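Local coordinates for nicotinate-nucleotide pyrophosphorylase (Ehrlichia chaffeensis, PDB 3L0G), which probably converts quinolinate and phosphoribosyl pyrophosphate to nicotinate mononucleotide, releasing carbon dioxide and pyrophosphate, a step of NAD(+) biosynthesis, at residues C[59-70]-C[92-103]; C[209-220]-C[228-236]. All coordinates share one frame; numbering follows the deposited sequence.

Contact 1 (C[59-70]-C[92-103])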
loop_
_atom_site.group_PDB
_atom_site.type_symbol
_atom_site.label_atom_id
_atom_site.label_comp_id
_atom_site.label_asym_id
_atom_site.label_seq_id
_atom_site.Cartn_x
_atom_site.Cartn_y
_atom_site.Cartn_z
ATOM N N ILE C 59 0.276 -26.386 9.816
ATOM C CA ILE C 59 -0.631 -25.415 10.374
ATOM C C ILE C 59 -1.873 -26.211 10.683
ATOM O O ILE C 59 -2.505 -26.708 9.768
ATOM C CB ILE C 59 -0.978 -24.312 9.333
ATOM C CG1 ILE C 59 0.295 -23.601 8.846
ATOM C CG2 ILE C 59 -1.997 -23.331 9.895
ATOM C CD1 ILE C 59 0.644 -22.371 9.589
ATOM N N ASN C 60 -2.206 -26.339 11.971
ATOM C CA ASN C 60 -3.233 -27.241 12.440
ATOM C C ASN C 60 -4.283 -26.480 13.219
ATOM O O ASN C 60 -3.959 -25.650 14.063
ATOM C CB ASN C 60 -2.607 -28.334 13.354
ATOM C CG ASN C 60 -1.792 -29.348 12.574
ATOM O OD1 ASN C 60 -2.145 -29.700 11.434
ATOM N ND2 ASN C 60 -0.711 -29.848 13.190
ATOM N N THR C 61 -5.548 -26.732 12.899
ATOM C CA THR C 61 -6.664 -26.256 13.725
ATOM C C THR C 61 -6.675 -26.934 15.096
ATOM O O THR C 61 -6.253 -28.093 15.232
ATOM C CB THR C 61 -8.003 -26.567 13.104
ATOM O OG1 THR C 61 -8.291 -27.972 13.243
ATOM C CG2 THR C 61 -8.048 -26.146 11.629
ATOM N N ARG C 62 -7.170 -26.210 16.095
ATOM C CA ARG C 62 -7.376 -26.758 17.419
ATOM C C ARG C 62 -8.863 -26.881 17.741
ATOM O O ARG C 62 -9.208 -27.155 18.893
ATOM C CB ARG C 62 -6.720 -25.889 18.501
ATOM C CG ARG C 62 -5.332 -25.342 18.209
ATOM C CD ARG C 62 -4.314 -26.420 17.956
ATOM N NE ARG C 62 -2.955 -25.879 18.020
ATOM C CZ ARG C 62 -1.853 -26.501 17.590
ATOM N NH1 ARG C 62 -1.914 -27.716 17.027
ATOM N NH2 ARG C 62 -0.677 -25.887 17.717
ATOM N N GLU C 63 -9.738 -26.685 16.743
ATOM C CA GLU C 63 -11.198 -26.830 16.909
ATOM C C GLU C 63 -11.854 -26.749 15.547
ATOM O O GLU C 63 -11.192 -26.438 14.574
ATOM C CB GLU C 63 -11.764 -25.705 17.767
ATOM C CG GLU C 63 -11.239 -24.334 17.313
ATOM C CD GLU C 63 -11.833 -23.144 18.042
ATOM O OE1 GLU C 63 -13.035 -23.153 18.369
ATOM O OE2 GLU C 63 -11.085 -22.170 18.232
ATOM N N ASN C 64 -13.163 -26.997 15.503
ATOM C CA ASN C 64 -13.982 -26.844 14.302
ATOM C C ASN C 64 -13.920 -25.392 13.794
ATOM O O ASN C 64 -13.927 -24.458 14.591
ATOM C CB ASN C 64 -15.467 -27.165 14.610
ATOM C CG ASN C 64 -15.749 -28.672 14.827
ATOM O OD1 ASN C 64 -14.864 -29.504 14.760
ATOM N ND2 ASN C 64 -17.014 -29.002 15.063
ATOM N N LEU C 65 -13.903 -25.213 12.479
ATOM C CA LEU C 65 -13.917 -23.876 11.900
ATOM C C LEU C 65 -14.194 -23.908 10.404
ATOM O O LEU C 65 -14.103 -24.977 9.740
ATOM C CB LEU C 65 -12.622 -23.119 12.198
ATOM C CG LEU C 65 -11.293 -23.836 11.963
ATOM C CD1 LEU C 65 -11.015 -23.860 10.467
ATOM C CD2 LEU C 65 -10.154 -23.109 12.673
ATOM N N VAL C 66 -14.626 -22.756 9.909
ATOM C CA VAL C 66 -14.724 -22.512 8.479
ATOM C C VAL C 66 -13.388 -21.905 8.087
ATOM O O VAL C 66 -12.984 -20.872 8.641
ATOM C CB VAL C 66 -15.876 -21.575 8.116
ATOM C CG1 VAL C 66 -15.823 -21.282 6.655
ATOM C CG2 VAL C 66 -17.289 -22.216 8.493
ATOM N N VAL C 67 -12.682 -22.554 7.168
ATOM C CA VAL C 67 -11.336 -22.108 6.779
ATOM C C VAL C 67 -11.433 -20.784 6.048
ATOM O O VAL C 67 -12.257 -20.649 5.132
ATOM C CB VAL C 67 -10.617 -23.153 5.878
ATOM C CG1 VAL C 67 -9.287 -22.617 5.361
ATOM C CG2 VAL C 67 -10.358 -24.456 6.643
ATOM N N CYS C 68 -10.621 -19.807 6.453
ATOM C CA CYS C 68 -10.553 -18.526 5.726
ATOM C C CYS C 68 -9.176 -17.885 5.898
ATOM O O CYS C 68 -8.600 -17.925 6.976
ATOM C CB CYS C 68 -11.647 -17.585 6.198
ATOM S SG CYS C 68 -11.994 -16.202 5.023
ATOM N N GLY C 69 -8.644 -17.312 4.827
ATOM C CA GLY C 69 -7.346 -16.633 4.866
ATOM C C GLY C 69 -6.225 -17.419 4.232
ATOM O O GLY C 69 -5.071 -16.997 4.304
ATOM N N ILE C 70 -6.536 -18.575 3.630
ATOM C CA ILE C 70 -5.494 -19.387 2.980
ATOM C C ILE C 70 -4.724 -18.643 1.878
ATOM O O ILE C 70 -3.495 -18.816 1.767
ATOM C CB ILE C 70 -6.026 -20.732 2.440
ATOM C CG1 ILE C 70 -6.491 -21.627 3.567
ATOM C CG2 ILE C 70 -4.925 -21.485 1.669
ATOM C CD1 ILE C 70 -5.325 -22.180 4.404
ATOM N N ASP C 92 -10.253 -21.984 1.282
ATOM C CA ASP C 92 -11.207 -21.087 1.899
ATOM C C ASP C 92 -12.657 -21.519 1.648
ATOM O O ASP C 92 -13.050 -21.821 0.530
ATOM C CB ASP C 92 -10.963 -19.649 1.431
ATOM C CG ASP C 92 -9.841 -18.958 2.211
ATOM O OD1 ASP C 92 -8.962 -19.640 2.789
ATOM O OD2 ASP C 92 -9.847 -17.710 2.256
ATOM N N GLY C 93 -13.435 -21.575 2.720
ATOM C CA GLY C 93 -14.820 -22.019 2.644
ATOM C C GLY C 93 -15.009 -23.481 3.019
ATOM O O GLY C 93 -16.144 -23.903 3.274
ATOM N N ASP C 94 -13.924 -24.268 3.040
ATOM C CA ASP C 94 -13.990 -25.632 3.603
ATOM C C ASP C 94 -14.353 -25.582 5.086
ATOM O O ASP C 94 -13.870 -24.720 5.854
ATOM C CB ASP C 94 -12.677 -26.371 3.459
ATOM C CG ASP C 94 -12.358 -26.752 2.014
ATOM O OD1 ASP C 94 -13.256 -26.778 1.154
ATOM O OD2 ASP C 94 -11.173 -27.023 1.741
ATOM N N ILE C 95 -15.238 -26.491 5.475
ATOM C CA ILE C 95 -15.617 -26.663 6.852
ATOM C C ILE C 95 -14.845 -27.883 7.351
ATOM O O ILE C 95 -14.899 -28.964 6.743
ATOM C CB ILE C 95 -17.172 -26.807 7.003
ATOM C CG1 ILE C 95 -17.835 -25.503 6.522
ATOM C CG2 ILE C 95 -17.554 -27.138 8.473
ATOM C CD1 ILE C 95 -19.402 -25.415 6.624
ATOM N N THR C 96 -14.084 -27.696 8.424
ATOM C CA THR C 96 -13.202 -28.753 8.915
ATOM C C THR C 96 -13.247 -28.902 10.460
ATOM O O THR C 96 -13.776 -28.035 11.178
ATOM C CB THR C 96 -11.775 -28.507 8.423
ATOM O OG1 THR C 96 -11.065 -29.759 8.364
ATOM C CG2 THR C 96 -11.088 -27.489 9.286
ATOM N N GLY C 97 -12.726 -30.025 10.944
ATOM C CA GLY C 97 -12.792 -30.358 12.357
ATOM C C GLY C 97 -11.556 -29.981 13.145
ATOM O O GLY C 97 -10.614 -29.454 12.608
ATOM N N LYS C 98 -11.610 -30.252 14.445
ATOM C CA LYS C 98 -10.482 -30.181 15.357
ATOM C C LYS C 98 -9.281 -31.036 14.848
ATOM O O LYS C 98 -9.455 -32.143 14.319
ATOM C CB LYS C 98 -10.962 -30.684 16.736
ATOM C CG LYS C 98 -9.899 -30.667 17.819
ATOM C CD LYS C 98 -10.430 -30.971 19.179
ATOM C CE LYS C 98 -9.255 -31.151 20.171
ATOM N NZ LYS C 98 -9.781 -31.248 21.568
ATOM N N ASN C 99 -8.070 -30.521 15.039
ATOM C CA ASN C 99 -6.835 -31.223 14.650
ATOM C C ASN C 99 -6.802 -31.560 13.155
ATOM O O ASN C 99 -6.417 -32.655 12.744
ATOM C CB ASN C 99 -6.621 -32.480 15.512
ATOM C CG ASN C 99 -6.485 -32.149 16.980
ATOM O OD1 ASN C 99 -6.016 -31.063 17.344
ATOM N ND2 ASN C 99 -6.908 -33.070 17.839
ATOM N N SER C 100 -7.253 -30.608 12.352
ATOM C CA SER C 100 -7.171 -30.700 10.928
ATOM C C SER C 100 -5.966 -29.882 10.433
ATOM O O SER C 100 -5.808 -28.705 10.828
ATOM C CB SER C 100 -8.475 -30.165 10.332
ATOM O OG SER C 100 -8.399 -30.156 8.921
ATOM N N THR C 101 -5.161 -30.485 9.551
ATOM C CA THR C 101 -4.048 -29.851 8.867
ATOM C C THR C 101 -4.508 -29.076 7.644
ATOM O O THR C 101 -4.972 -29.643 6.642
ATOM C CB THR C 101 -2.976 -30.888 8.441
ATOM O OG1 THR C 101 -2.561 -31.642 9.586
ATOM C CG2 THR C 101 -1.721 -30.193 7.808
ATOM N N LEU C 102 -4.392 -27.758 7.743
ATOM C CA LEU C 102 -4.720 -26.865 6.666
ATOM C C LEU C 102 -3.610 -26.851 5.617
ATOM O O LEU C 102 -3.894 -26.841 4.431
ATOM C CB LEU C 102 -4.894 -25.448 7.219
ATOM C CG LEU C 102 -5.948 -25.227 8.324
ATOM C CD1 LEU C 102 -6.157 -23.709 8.537
ATOM C CD2 LEU C 102 -7.243 -25.903 7.923
ATOM N N VAL C 103 -2.357 -26.800 6.075
ATOM C CA VAL C 103 -1.188 -26.704 5.211
ATOM C C VAL C 103 -0.078 -27.458 5.890
ATOM O O VAL C 103 0.015 -27.470 7.116
ATOM C CB VAL C 103 -0.731 -25.212 5.027
ATOM C CG1 VAL C 103 0.499 -25.130 4.149
ATOM C CG2 VAL C 103 -1.843 -24.374 4.423
HETATM O O HOH W 1 -4.022 -29.886 16.336
HETATM O O HOH W 2 -14.005 -31.971 15.212
#
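The carboxylate of Asp-92 grips the backbone where the 59-70 segment passes into a helix. Its OD1 accepts from Ile-70 N at 2.8 Å through the syn lone pair, while Gly-69 N reaches Asp-92 OD2 at 2.9 Å, also from the syn side but 30° out of the carboxylate plane. Two backbone N-H groups thus fix the rotation of the carboxylate, and Tyr-163 shares a further hydrogen bond with OD2. Gly-69, the N-cap residue, takes up backbone angles that suit glycine.

Farther along the contact Thr-61 OG1 donates in the carbonyl plane to Gly-97 O (2.8 Å) and accepts from Ser-100 N at 3.0 Å, tying down the turn around Lys-98 and Asn-99. With chi1 at 74°, OG1 is wedged between N and C of its own residue, leaving CG2 to meet Leu-102 CD2. Leu-102 CD2 also touches Val-67 CG2 at 3.7 Å, the two side chains running antiparallel past one another. Asn-60 and Thr-101 lie side by side, Thr-101 OG1 donating to Asn-60 OD1 over 2.7 Å.

Antiparallel backbone bonds hold these groups in place: Leu-65 and Thr-96 form a hydrogen-bonded pair, and a beta bulge between Ile-59 and Asn-60 shifts the register. A water joins Thr-61 O, Arg-62 NH1 and Asn-99 OD1; Asp-293 forms a salt bridge with the arginine. In the N-terminal domain, the short antiparallel pair 65-66/95-96 thus adjoins the four-stranded sheet containing strands 54-61 and 101-108, with Ile-59 and Val-103 resting on helix 70-79 and Cys-68 meeting helices 116-139 and 158-167.

Contact 2 (C[209-220]-C[228-236])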
loop_
_atom_site.group_PDB
_atom_site.type_symbol
_atom_site.label_atom_id
_atom_site.label_comp_id
_atom_site.label_asym_id
_atom_site.label_seq_id
_atom_site.Cartn_x
_atom_site.Cartn_y
_atom_site.Cartn_z
ATOM N N TYR C 209 -29.663 3.362 -7.102
ATOM C CA TYR C 209 -30.388 2.522 -6.176
ATOM C C TYR C 209 -30.352 3.211 -4.814
ATOM O O TYR C 209 -29.264 3.604 -4.348
ATOM C CB TYR C 209 -29.691 1.167 -6.099
ATOM C CG TYR C 209 -30.381 0.107 -5.302
ATOM C CD1 TYR C 209 -31.099 -0.910 -5.935
ATOM C CD2 TYR C 209 -30.247 0.059 -3.928
ATOM C CE1 TYR C 209 -31.698 -1.906 -5.202
ATOM C CE2 TYR C 209 -30.828 -0.926 -3.194
ATOM C CZ TYR C 209 -31.560 -1.905 -3.827
ATOM O OH TYR C 209 -32.123 -2.892 -3.079
ATOM N N ILE C 210 -31.500 3.360 -4.164
ATOM C CA ILE C 210 -31.514 4.121 -2.903
ATOM C C ILE C 210 -31.906 3.256 -1.749
ATOM O O ILE C 210 -33.015 2.744 -1.747
ATOM C CB ILE C 210 -32.476 5.324 -2.951
ATOM C CG1 ILE C 210 -32.141 6.227 -4.148
ATOM C CG2 ILE C 210 -32.405 6.088 -1.644
ATOM C CD1 ILE C 210 -32.860 7.581 -4.144
ATOM N N ALA C 211 -30.986 3.109 -0.781
ATOM C CA ALA C 211 -31.269 2.529 0.550
ATOM C C ALA C 211 -31.319 3.606 1.619
ATOM O O ALA C 211 -30.548 4.555 1.571
ATOM C CB ALA C 211 -30.211 1.513 0.937
ATOM N N ILE C 212 -32.207 3.446 2.614
ATOM C CA ILE C 212 -32.322 4.421 3.700
ATOM C C ILE C 212 -32.555 3.742 5.051
ATOM O O ILE C 212 -33.329 2.793 5.149
ATOM C CB ILE C 212 -33.420 5.450 3.401
ATOM C CG1 ILE C 212 -33.513 6.520 4.520
ATOM C CG2 ILE C 212 -34.758 4.749 3.173
ATOM C CD1 ILE C 212 -34.389 7.785 4.139
ATOM N N GLU C 213 -31.864 4.192 6.090
ATOM C CA GLU C 213 -32.123 3.634 7.415
ATOM C C GLU C 213 -33.202 4.376 8.207
ATOM O O GLU C 213 -33.235 5.618 8.296
ATOM C CB GLU C 213 -30.860 3.406 8.236
ATOM C CG GLU C 213 -29.876 4.479 8.268
ATOM C CD GLU C 213 -28.798 4.260 9.348
ATOM O OE1 GLU C 213 -28.640 5.169 10.214
ATOM O OE2 GLU C 213 -28.140 3.176 9.320
ATOM N N CYS C 214 -34.102 3.576 8.753
ATOM C CA CYS C 214 -35.244 4.040 9.509
ATOM C C CYS C 214 -35.177 3.460 10.920
ATOM O O CYS C 214 -34.831 2.287 11.098
ATOM C CB CYS C 214 -36.502 3.544 8.816
ATOM S SG CYS C 214 -36.752 4.143 7.104
ATOM N N ASP C 215 -35.509 4.250 11.927
ATOM C CA ASP C 215 -35.649 3.690 13.263
ATOM C C ASP C 215 -37.034 3.760 13.868
ATOM O O ASP C 215 -37.190 3.434 15.025
ATOM C CB ASP C 215 -34.572 4.191 14.230
ATOM C CG ASP C 215 -34.539 5.662 14.362
ATOM O OD1 ASP C 215 -35.533 6.327 13.986
ATOM O OD2 ASP C 215 -33.487 6.159 14.845
ATOM N N ASN C 216 -38.047 4.122 13.079
ATOM C CA ASN C 216 -39.433 3.919 13.510
ATOM C C ASN C 216 -40.351 3.744 12.328
ATOM O O ASN C 216 -39.922 3.854 11.167
ATOM C CB ASN C 216 -39.901 5.055 14.436
ATOM C CG ASN C 216 -39.909 6.406 13.743
ATOM O OD1 ASN C 216 -40.287 6.510 12.586
ATOM N ND2 ASN C 216 -39.479 7.434 14.446
ATOM N N ILE C 217 -41.619 3.459 12.602
ATOM C CA ILE C 217 -42.550 3.117 11.541
ATOM C C ILE C 217 -42.891 4.343 10.669
ATOM O O ILE C 217 -43.079 4.234 9.432
ATOM C CB ILE C 217 -43.824 2.484 12.148
ATOM C CG1 ILE C 217 -43.529 1.026 12.541
ATOM C CG2 ILE C 217 -45.027 2.603 11.202
ATOM C CD1 ILE C 217 -43.192 0.108 11.396
ATOM N N SER C 218 -42.992 5.497 11.312
ATOM C CA SER C 218 -43.190 6.746 10.584
ATOM C C SER C 218 -42.104 6.944 9.510
ATOM O O SER C 218 -42.406 7.290 8.385
ATOM C CB SER C 218 -43.194 7.934 11.563
ATOM O OG SER C 218 -43.358 9.159 10.844
ATOM N N GLN C 219 -40.847 6.687 9.839
ATOM C CA GLN C 219 -39.771 6.825 8.842
ATOM C C GLN C 219 -39.831 5.784 7.749
ATOM O O GLN C 219 -39.529 6.077 6.600
ATOM C CB GLN C 219 -38.408 6.811 9.524
ATOM C CG GLN C 219 -38.167 8.048 10.376
ATOM C CD GLN C 219 -36.795 8.069 10.969
ATOM O OE1 GLN C 219 -36.272 7.028 11.360
ATOM N NE2 GLN C 219 -36.181 9.248 11.019
ATOM N N VAL C 220 -40.266 4.576 8.087
ATOM C CA VAL C 220 -40.549 3.574 7.076
ATOM C C VAL C 220 -41.676 4.036 6.119
ATOM O O VAL C 220 -41.537 3.965 4.895
ATOM C CB VAL C 220 -40.947 2.238 7.699
ATOM C CG1 VAL C 220 -41.415 1.300 6.623
ATOM C CG2 VAL C 220 -39.761 1.620 8.501
ATOM N N VAL C 228 -38.355 4.300 -2.266
ATOM C CA VAL C 228 -36.972 3.839 -2.137
ATOM C C VAL C 228 -36.849 2.373 -2.520
ATOM O O VAL C 228 -37.818 1.644 -2.553
ATOM C CB VAL C 228 -36.385 4.068 -0.718
ATOM C CG1 VAL C 228 -36.264 5.539 -0.454
ATOM C CG2 VAL C 228 -37.206 3.387 0.335
ATOM N N ASP C 229 -35.636 1.951 -2.827
ATOM C CA ASP C 229 -35.430 0.578 -3.281
ATOM C C ASP C 229 -35.248 -0.337 -2.079
ATOM O O ASP C 229 -35.588 -1.515 -2.135
ATOM C CB ASP C 229 -34.221 0.524 -4.229
ATOM C CG ASP C 229 -34.419 1.395 -5.460
ATOM O OD1 ASP C 229 -35.174 0.957 -6.354
ATOM O OD2 ASP C 229 -33.844 2.495 -5.523
ATOM N N MET C 230 -34.771 0.223 -0.973
ATOM C CA MET C 230 -34.339 -0.573 0.167
ATOM C C MET C 230 -34.460 0.230 1.437
ATOM O O MET C 230 -34.072 1.397 1.493
ATOM C CB MET C 230 -32.885 -1.021 -0.029
ATOM C CG MET C 230 -32.211 -1.712 1.180
ATOM S SD MET C 230 -30.614 -2.401 0.673
ATOM C CE MET C 230 -29.572 -1.952 2.097
ATOM N N ILE C 231 -35.030 -0.414 2.442
ATOM C CA ILE C 231 -35.258 0.186 3.752
ATOM C C ILE C 231 -34.561 -0.677 4.805
ATOM O O ILE C 231 -34.746 -1.884 4.870
ATOM C CB ILE C 231 -36.758 0.300 4.061
ATOM C CG1 ILE C 231 -37.414 1.335 3.156
ATOM C CG2 ILE C 231 -36.969 0.701 5.518
ATOM C CD1 ILE C 231 -38.958 1.373 3.293
ATOM N N LEU C 232 -33.743 -0.034 5.614
ATOM C CA LEU C 232 -33.034 -0.672 6.696
ATOM C C LEU C 232 -33.765 -0.363 8.001
ATOM O O LEU C 232 -34.114 0.792 8.268
ATOM C CB LEU C 232 -31.606 -0.131 6.724
ATOM C CG LEU C 232 -30.565 -0.831 7.574
ATOM C CD1 LEU C 232 -29.189 -0.748 6.892
ATOM C CD2 LEU C 232 -30.528 -0.197 8.987
ATOM N N LEU C 233 -34.026 -1.395 8.791
ATOM C CA LEU C 233 -34.687 -1.235 10.088
ATOM C C LEU C 233 -33.600 -1.269 11.189
ATOM O O LEU C 233 -32.964 -2.307 11.418
ATOM C CB LEU C 233 -35.747 -2.319 10.274
ATOM C CG LEU C 233 -36.797 -2.482 9.147
ATOM C CD1 LEU C 233 -37.703 -3.717 9.369
ATOM C CD2 LEU C 233 -37.677 -1.230 9.001
ATOM N N ASP C 234 -33.345 -0.119 11.814
ATOM C CA ASP C 234 -32.205 0.032 12.744
ATOM C C ASP C 234 -32.720 -0.058 14.187
ATOM O O ASP C 234 -33.496 0.773 14.620
ATOM C CB ASP C 234 -31.487 1.365 12.491
ATOM C CG ASP C 234 -30.130 1.480 13.215
ATOM O OD1 ASP C 234 -29.339 0.494 13.216
ATOM O OD2 ASP C 234 -29.838 2.584 13.758
ATOM N N ASN C 235 -32.318 -1.098 14.903
ATOM C CA ASN C 235 -32.725 -1.304 16.307
ATOM C C ASN C 235 -34.194 -1.221 16.585
ATOM O O ASN C 235 -34.620 -0.555 17.511
ATOM C CB ASN C 235 -32.017 -0.314 17.208
ATOM C CG ASN C 235 -30.555 -0.461 17.139
ATOM O OD1 ASN C 235 -30.018 -1.555 17.344
ATOM N ND2 ASN C 235 -29.874 0.632 16.820
ATOM N N MET C 236 -34.984 -1.873 15.765
ATOM C CA MET C 236 -36.393 -1.987 16.066
ATOM C C MET C 236 -36.689 -3.339 16.749
ATOM O O MET C 236 -35.897 -4.290 16.686
ATOM C CB MET C 236 -37.219 -1.722 14.795
ATOM C CG MET C 236 -37.020 -0.251 14.281
ATOM S SD MET C 236 -37.731 0.204 12.649
ATOM C CE MET C 236 -39.017 -1.004 12.630
#
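Val-220 CG2 meets Leu-233 CD2 at 3.6 Å, the side chains crossing at about a right angle, while CG1 of the same valine reaches Ile-231 CD1. Helix 217-225 thereby closes over the apolar face carrying Ile-212, Cys-214, Ile-231 and Leu-233, where Cys-214 SG lies 3.8 Å from Ile-231 CG2. On the other face Ala-211 CB packs against Met-230 CE at 3.7 Å. Strands 210-214 and 230-234 run parallel, and their axes approach to 4.6 Å. Their backbone ladder is straight from Leu-232 N to Asp-234 N and more bent toward Ile-210.

Asp-229 CB stands over the centre of the Tyr-209 ring, 3.6 Å from its centroid, in a CH-pi contact, and Met-230 SD lies at the ring edge. Because Asp-229 CG is anti to the carbonyl carbon (chi1 -60°), Asp-229 OD2 can accept from Ile-210 N at 2.8 Å on its anti side.

The looser, polar side begins at Glu-213, whose CB lies alongside Leu-232 CD2. Glu-213 OE1 accepts from Asp-185 N and lies 4.5 Å from Asp-234 OD2. Where Asp-215 is exposed, Gln-219 OE1 accepts from its backbone N, and Asn-216 OD1 caps the helix through Gln-219 N.

Strand, helix and adjacent parallel strand make a beta-alpha-beta crossover in the C-terminal domain, whose six parallel strands are consistent with the alpha/beta-barrel fold of quinolinate phosphoribosyltransferases.

The two contacts lie on opposite sides of the chain's centre, about 23 Å apart at their nearest atoms, and share no strand or helix. Both are partly buried, each combining an apolar side with a polar margin, and both are laced by backbone hydrogen bonds. Contact 1, in the N-terminal domain, joins antiparallel strands and loops and adds several side-chain oxygens, those of Asp-92, Thr-61 and Asn-60. Contact 2, in the C-terminal domain, pairs parallel neighbours with a helix over one face, and across it Asp-229 alone adds a side-chain bond. Each thus has an aspartate accepting from backbone N-H, beside a helix start in contact 1 but near the start of a strand in contact 2.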